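Local coordinates for protein diacylglycerol kinase (Bacillus anthracis, PDB 3S40) that probably phosphorylates diacylglycerol to phosphatidic acid, acting as a bacterial diacylglycerol kinase of the lipid kinase family, at residues 226-231 with 253-258; 198-203 with 212-217. All coordinates share one frame; numbering follows the deposited sequence.

From the N terminus, contact 2 comes first: strand 198-202 runs out, a short excursion through strands 206-207 and 210-211 follows, and the loop 212-217 folds back onto it. The chain then enters strand 224-230, passes through helix 234-240 and returns as strand 254-259, where contact 1 closes. The two closures are in series, neither enclosing nor crossing the other. They share one sheet, with strand 224-230 between strands 198-202 and 254-259; F227 N lies 2.7 Å from M200 O, a probable hydrogen bond. The loop of contact 2 also meets the outer strand, H256 packing against I214 and P215, while F237 of helix 234-240 touches residues of both contacts.

Contact 1. Residues 226-231 with 253-258; sequences IFVVKS and DIFHVK
The carbonyl oxygen of I226 is approached by three groups of the opposite strand: V257 N donates a hydrogen bond to I226 O (3.1 Å), H256 CA adds a C-H...O contact, and H256 CD2 comes within 3.1 Å of I226 O, which lies in the plane of the imidazole at its edge. H256 has CG anti to the backbone N (chi1 176°), which turns the CD2 edge of its ring to this oxygen; D225 and D248 bond its two nitrogens and so fix its rotation. The return bond, I226 N to V257 O, is 2.8 Å. Further along the antiparallel ladder, V228 and F255 exchange a second pair of bonds, V228 N to F255 O being the straighter at 164°. These strands form one margin of a sheet in the C-terminal beta-sandwich domain. I226, V228, F255 and V257 face the neighbouring sheet, where F255 stacks on Y192 and I226 touches I185. I226 and V257 lie side by side, CD1 of I226 3.8 Å from CG1 of V257. On the other face, F227 and V229 pack with I254 against F237 of helix 234-240; the methyl CG2 of I254 meets the F227 ring at CE1 (3.4 Å). At the loop end, K230 N bonds D253 O, and the extended but poorly ordered K230 side chain lies across that same carbonyl, CG 3.1 Å from D253 O; its NZ hydrogen-bonds N252 O.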
loop_
_atom_site.group_PDB
_atom_site.type_symbol
_atom_site.label_atom_id
_atom_site.label_comp_id
_atom_site.label_asym_id
_atom_site.label_seq_id
_atom_site.Cartn_x
_atom_site.Cartn_y
_atom_site.Cartn_z
ATOM N N ILE A 226 -12.218 -5.374 -6.969
ATOM C CA ILE A 226 -12.734 -4.432 -7.943
ATOM C C ILE A 226 -13.901 -3.704 -7.308
ATOM O O ILE A 226 -14.788 -4.322 -6.720
ATOM C CB ILE A 226 -13.247 -5.148 -9.197
ATOM C CG1 ILE A 226 -12.132 -5.982 -9.834
ATOM C CG2 ILE A 226 -13.835 -4.142 -10.174
ATOM C CD1 ILE A 226 -12.580 -6.773 -11.052
ATOM N N PHE A 227 -13.903 -2.388 -7.435
ATOM C CA PHE A 227 -14.949 -1.579 -6.835
ATOM C C PHE A 227 -15.333 -0.485 -7.826
ATOM O O PHE A 227 -14.504 0.353 -8.220
ATOM C CB PHE A 227 -14.449 -0.975 -5.515
ATOM C CG PHE A 227 -15.515 -0.266 -4.716
ATOM C CD1 PHE A 227 -16.339 -0.970 -3.859
ATOM C CD2 PHE A 227 -15.688 1.105 -4.830
ATOM C CE1 PHE A 227 -17.316 -0.322 -3.117
ATOM C CE2 PHE A 227 -16.662 1.764 -4.090
ATOM C CZ PHE A 227 -17.473 1.050 -3.233
ATOM N N VAL A 228 -16.592 -0.506 -8.242
ATOM C CA VAL A 228 -17.083 0.452 -9.219
ATOM C C VAL A 228 -18.233 1.269 -8.654
ATOM O O VAL A 228 -19.207 0.717 -8.153
ATOM C CB VAL A 228 -17.579 -0.263 -10.472
ATOM C CG1 VAL A 228 -18.117 0.753 -11.471
ATOM C CG2 VAL A 228 -16.459 -1.092 -11.083
ATOM N N VAL A 229 -18.135 2.589 -8.715
ATOM C CA VAL A 229 -19.300 3.376 -8.347
ATOM C C VAL A 229 -20.007 3.834 -9.612
ATOM O O VAL A 229 -19.431 4.543 -10.434
ATOM C CB VAL A 229 -18.961 4.566 -7.475
ATOM C CG1 VAL A 229 -20.254 5.262 -7.035
ATOM C CG2 VAL A 229 -18.152 4.114 -6.267
ATOM N N LYS A 230 -21.253 3.404 -9.769
ATOM C CA LYS A 230 -22.011 3.700 -10.974
ATOM C C LYS A 230 -22.445 5.158 -10.981
ATOM O O LYS A 230 -22.428 5.824 -9.945
ATOM C CB LYS A 230 -23.221 2.772 -11.077
ATOM C CG LYS A 230 -22.862 1.307 -10.883
ATOM C CD LYS A 230 -24.078 0.396 -10.968
ATOM C CE LYS A 230 -23.699 -1.044 -10.630
ATOM N NZ LYS A 230 -24.850 -1.991 -10.714
ATOM N N SER A 231 -22.819 5.650 -12.155
ATOM C CA SER A 231 -23.268 7.029 -12.307
ATOM C C SER A 231 -24.343 7.406 -11.285
ATOM O O SER A 231 -24.525 8.580 -10.962
ATOM C CB SER A 231 -23.791 7.245 -13.729
ATOM O OG SER A 231 -24.654 6.188 -14.122
ATOM N N ASP A 253 -26.151 0.085 -7.243
ATOM C CA ASP A 253 -25.479 1.352 -7.493
ATOM C C ASP A 253 -23.958 1.202 -7.431
ATOM O O ASP A 253 -23.210 2.068 -7.889
ATOM C CB ASP A 253 -25.955 2.398 -6.481
ATOM C CG ASP A 253 -27.466 2.390 -6.300
ATOM O OD1 ASP A 253 -27.941 2.726 -5.193
ATOM O OD2 ASP A 253 -28.179 2.039 -7.264
ATOM N N ILE A 254 -23.509 0.092 -6.858
ATOM C CA ILE A 254 -22.084 -0.162 -6.702
ATOM C C ILE A 254 -21.749 -1.614 -7.026
ATOM O O ILE A 254 -22.375 -2.536 -6.503
ATOM C CB ILE A 254 -21.606 0.197 -5.279
ATOM C CG1 ILE A 254 -21.732 1.705 -5.053
ATOM C CG2 ILE A 254 -20.171 -0.269 -5.051
ATOM C CD1 ILE A 254 -21.153 2.179 -3.743
ATOM N N PHE A 255 -20.776 -1.812 -7.910
ATOM C CA PHE A 255 -20.321 -3.152 -8.241
ATOM C C PHE A 255 -19.031 -3.477 -7.477
ATOM O O PHE A 255 -18.070 -2.720 -7.518
ATOM C CB PHE A 255 -20.090 -3.282 -9.744
ATOM C CG PHE A 255 -19.596 -4.640 -10.165
ATOM C CD1 PHE A 255 -20.420 -5.750 -10.077
ATOM C CD2 PHE A 255 -18.312 -4.801 -10.666
ATOM C CE1 PHE A 255 -19.966 -7.006 -10.477
ATOM C CE2 PHE A 255 -17.850 -6.053 -11.067
ATOM C CZ PHE A 255 -18.677 -7.154 -10.971
ATOM N N HIS A 256 -19.021 -4.609 -6.781
ATOM C CA HIS A 256 -17.855 -5.028 -6.028
ATOM C C HIS A 256 -17.664 -6.513 -6.192
ATOM O O HIS A 256 -18.561 -7.303 -5.883
ATOM C CB HIS A 256 -18.023 -4.702 -4.544
ATOM C CG HIS A 256 -16.890 -5.183 -3.690
ATOM N ND1 HIS A 256 -17.031 -5.443 -2.345
ATOM C CD2 HIS A 256 -15.590 -5.430 -3.988
ATOM C CE1 HIS A 256 -15.871 -5.840 -1.852
ATOM N NE2 HIS A 256 -14.982 -5.847 -2.830
ATOM N N VAL A 257 -16.501 -6.905 -6.691
ATOM C CA VAL A 257 -16.189 -8.318 -6.797
ATOM C C VAL A 257 -14.717 -8.531 -6.490
ATOM O O VAL A 257 -13.916 -7.594 -6.571
ATOM C CB VAL A 257 -16.498 -8.866 -8.205
ATOM C CG1 VAL A 257 -15.487 -8.346 -9.219
ATOM C CG2 VAL A 257 -16.485 -10.384 -8.194
ATOM N N LYS A 258 -14.364 -9.758 -6.126
ATOM C CA LYS A 258 -12.967 -10.115 -5.931
ATOM C C LYS A 258 -12.483 -10.964 -7.081
ATOM O O LYS A 258 -13.173 -11.875 -7.500
ATOM C CB LYS A 258 -12.785 -10.849 -4.601
ATOM C CG LYS A 258 -12.683 -9.901 -3.404
ATOM C CD LYS A 258 -12.988 -10.619 -2.099
ATOM C CE LYS A 258 -12.731 -9.726 -0.898
ATOM N NZ LYS A 258 -11.267 -9.481 -0.731
#

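Contact 2. Residues 198-203 with 212-217; sequences LVMVGN and SFIPNV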
loop_
_atom_site.group_PDB
_atom_site.type_symbol
_atom_site.label_atom_id
_atom_site.label_comp_id
_atom_site.label_asym_id
_atom_site.label_seq_id
_atom_site.Cartn_x
_atom_site.Cartn_y
_atom_site.Cartn_z
ATOM N N LEU A 198 -16.447 6.125 -10.959
ATOM C CA LEU A 198 -15.185 5.751 -10.323
ATOM C C LEU A 198 -14.913 4.248 -10.429
ATOM O O LEU A 198 -15.800 3.426 -10.206
ATOM C CB LEU A 198 -15.195 6.180 -8.854
ATOM C CG LEU A 198 -14.038 5.691 -7.983
ATOM C CD1 LEU A 198 -12.794 6.544 -8.200
ATOM C CD2 LEU A 198 -14.436 5.702 -6.526
ATOM N N VAL A 199 -13.686 3.887 -10.779
ATOM C CA VAL A 199 -13.300 2.483 -10.797
ATOM C C VAL A 199 -12.046 2.270 -9.975
ATOM O O VAL A 199 -11.048 2.963 -10.151
ATOM C CB VAL A 199 -13.038 1.978 -12.213
ATOM C CG1 VAL A 199 -12.650 0.506 -12.178
ATOM C CG2 VAL A 199 -14.278 2.200 -13.090
HETATM N N MSE A 200 -12.096 1.302 -9.073
HETATM C CA MSE A 200 -10.922 1.009 -8.281
HETATM C C MSE A 200 -10.636 -0.446 -8.013
HETATM O O MSE A 200 -11.543 -1.280 -7.921
HETATM C CB MSE A 200 -10.951 1.783 -6.995
HETATM C CG MSE A 200 -10.369 3.129 -7.221
HETATM SE SE MSE A 200 -10.407 4.063 -5.613
HETATM C CE MSE A 200 -9.552 2.693 -4.454
ATOM N N VAL A 201 -9.341 -0.714 -7.890
ATOM C CA VAL A 201 -8.812 -2.028 -7.621
ATOM C C VAL A 201 -7.972 -1.913 -6.366
ATOM O O VAL A 201 -6.954 -1.238 -6.357
ATOM C CB VAL A 201 -7.943 -2.510 -8.791
ATOM C CG1 VAL A 201 -7.549 -3.963 -8.594
ATOM C CG2 VAL A 201 -8.708 -2.344 -10.082
ATOM N N GLY A 202 -8.416 -2.560 -5.296
ATOM C CA GLY A 202 -7.802 -2.384 -3.994
ATOM C C GLY A 202 -7.042 -3.587 -3.480
ATOM O O GLY A 202 -7.417 -4.735 -3.721
ATOM N N ASN A 203 -5.972 -3.311 -2.747
ATOM C CA ASN A 203 -5.169 -4.343 -2.124
ATOM C C ASN A 203 -4.950 -4.016 -0.664
ATOM O O ASN A 203 -4.995 -4.891 0.183
ATOM C CB ASN A 203 -3.809 -4.473 -2.807
ATOM C CG ASN A 203 -3.023 -5.673 -2.299
ATOM O OD1 ASN A 203 -3.534 -6.791 -2.251
ATOM N ND2 ASN A 203 -1.782 -5.439 -1.895
ATOM N N SER A 212 -10.197 1.578 4.341
ATOM C CA SER A 212 -10.642 1.584 2.960
ATOM C C SER A 212 -12.162 1.518 2.892
ATOM O O SER A 212 -12.792 0.755 3.631
ATOM C CB SER A 212 -10.048 0.376 2.228
ATOM O OG SER A 212 -10.668 0.173 0.975
ATOM N N PHE A 213 -12.747 2.300 1.987
ATOM C CA PHE A 213 -14.187 2.224 1.745
ATOM C C PHE A 213 -14.608 0.972 0.958
ATOM O O PHE A 213 -15.802 0.713 0.784
ATOM C CB PHE A 213 -14.673 3.499 1.043
ATOM C CG PHE A 213 -13.924 3.826 -0.228
ATOM C CD1 PHE A 213 -14.116 3.062 -1.373
ATOM C CD2 PHE A 213 -13.052 4.906 -0.279
ATOM C CE1 PHE A 213 -13.455 3.355 -2.546
ATOM C CE2 PHE A 213 -12.371 5.214 -1.456
ATOM C CZ PHE A 213 -12.575 4.440 -2.595
ATOM N N ILE A 214 -13.639 0.192 0.482
ATOM C CA ILE A 214 -13.938 -1.096 -0.162
ATOM C C ILE A 214 -14.118 -2.178 0.904
ATOM O O ILE A 214 -13.192 -2.470 1.667
ATOM C CB ILE A 214 -12.822 -1.513 -1.148
ATOM C CG1 ILE A 214 -12.556 -0.399 -2.163
ATOM C CG2 ILE A 214 -13.160 -2.842 -1.875
ATOM C CD1 ILE A 214 -11.415 -0.718 -3.151
ATOM N N PRO A 215 -15.317 -2.781 0.967
ATOM C CA PRO A 215 -15.595 -3.758 2.027
ATOM C C PRO A 215 -14.746 -5.020 1.911
ATOM O O PRO A 215 -14.526 -5.547 0.825
ATOM C CB PRO A 215 -17.088 -4.090 1.828
ATOM C CG PRO A 215 -17.630 -2.948 1.036
ATOM C CD PRO A 215 -16.498 -2.551 0.121
ATOM N N ASN A 216 -14.273 -5.489 3.058
ATOM C CA ASN A 216 -13.410 -6.659 3.147
ATOM C C ASN A 216 -12.212 -6.740 2.194
ATOM O O ASN A 216 -11.785 -7.830 1.850
ATOM C CB ASN A 216 -14.217 -7.963 3.061
ATOM C CG ASN A 216 -13.474 -9.146 3.689
ATOM O OD1 ASN A 216 -12.843 -9.003 4.743
ATOM N ND2 ASN A 216 -13.524 -10.309 3.033
ATOM N N VAL A 217 -11.652 -5.619 1.766
ATOM C CA VAL A 217 -10.393 -5.710 1.031
ATOM C C VAL A 217 -9.314 -6.180 2.028
ATOM O O VAL A 217 -9.345 -5.794 3.186
ATOM C CB VAL A 217 -10.013 -4.362 0.385
ATOM C CG1 VAL A 217 -10.090 -3.244 1.420
ATOM C CG2 VAL A 217 -8.637 -4.438 -0.267
#
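M200, modelled as selenomethionine, sets its selenium against the edge of the F213 ring, a Met-aromatic contact between two side chains crossing at about a right angle. SE is 3.7 Å from F213 CZ and lies 78° off the ring normal, so the ring offers its rim rather than its pi face. Around this pair the loop 212-217 folds over one face of strand 198-202, a middle strand of a sheet in the C-terminal beta-sandwich domain. Two local motifs shape the loop: an ST turn, in which S212 OG accepts from I214 N (3.0 Å), and a type II beta turn from I214 to V217. The F213 side chain leaves the backbone with CG between N and the carbonyl carbon (chi1 54°), and the far end of its ring, CZ, closes on the M200 side chain; F237 of helix 234-240 meets the same ring edge-to-face. A bend at the last torsion of M200 (chi3 51°) brings CE round to the loop, 4.0 Å from F213 CZ and 4.1 Å from I214 CD1. I214 crosses M200 obliquely, its CD1 also lying 4.1 Å from G202 CA. At the last position of the turn, V217 rests its CG2 methyl where the strand gives way to loop, 3.7 Å from both G202 O and N203 O.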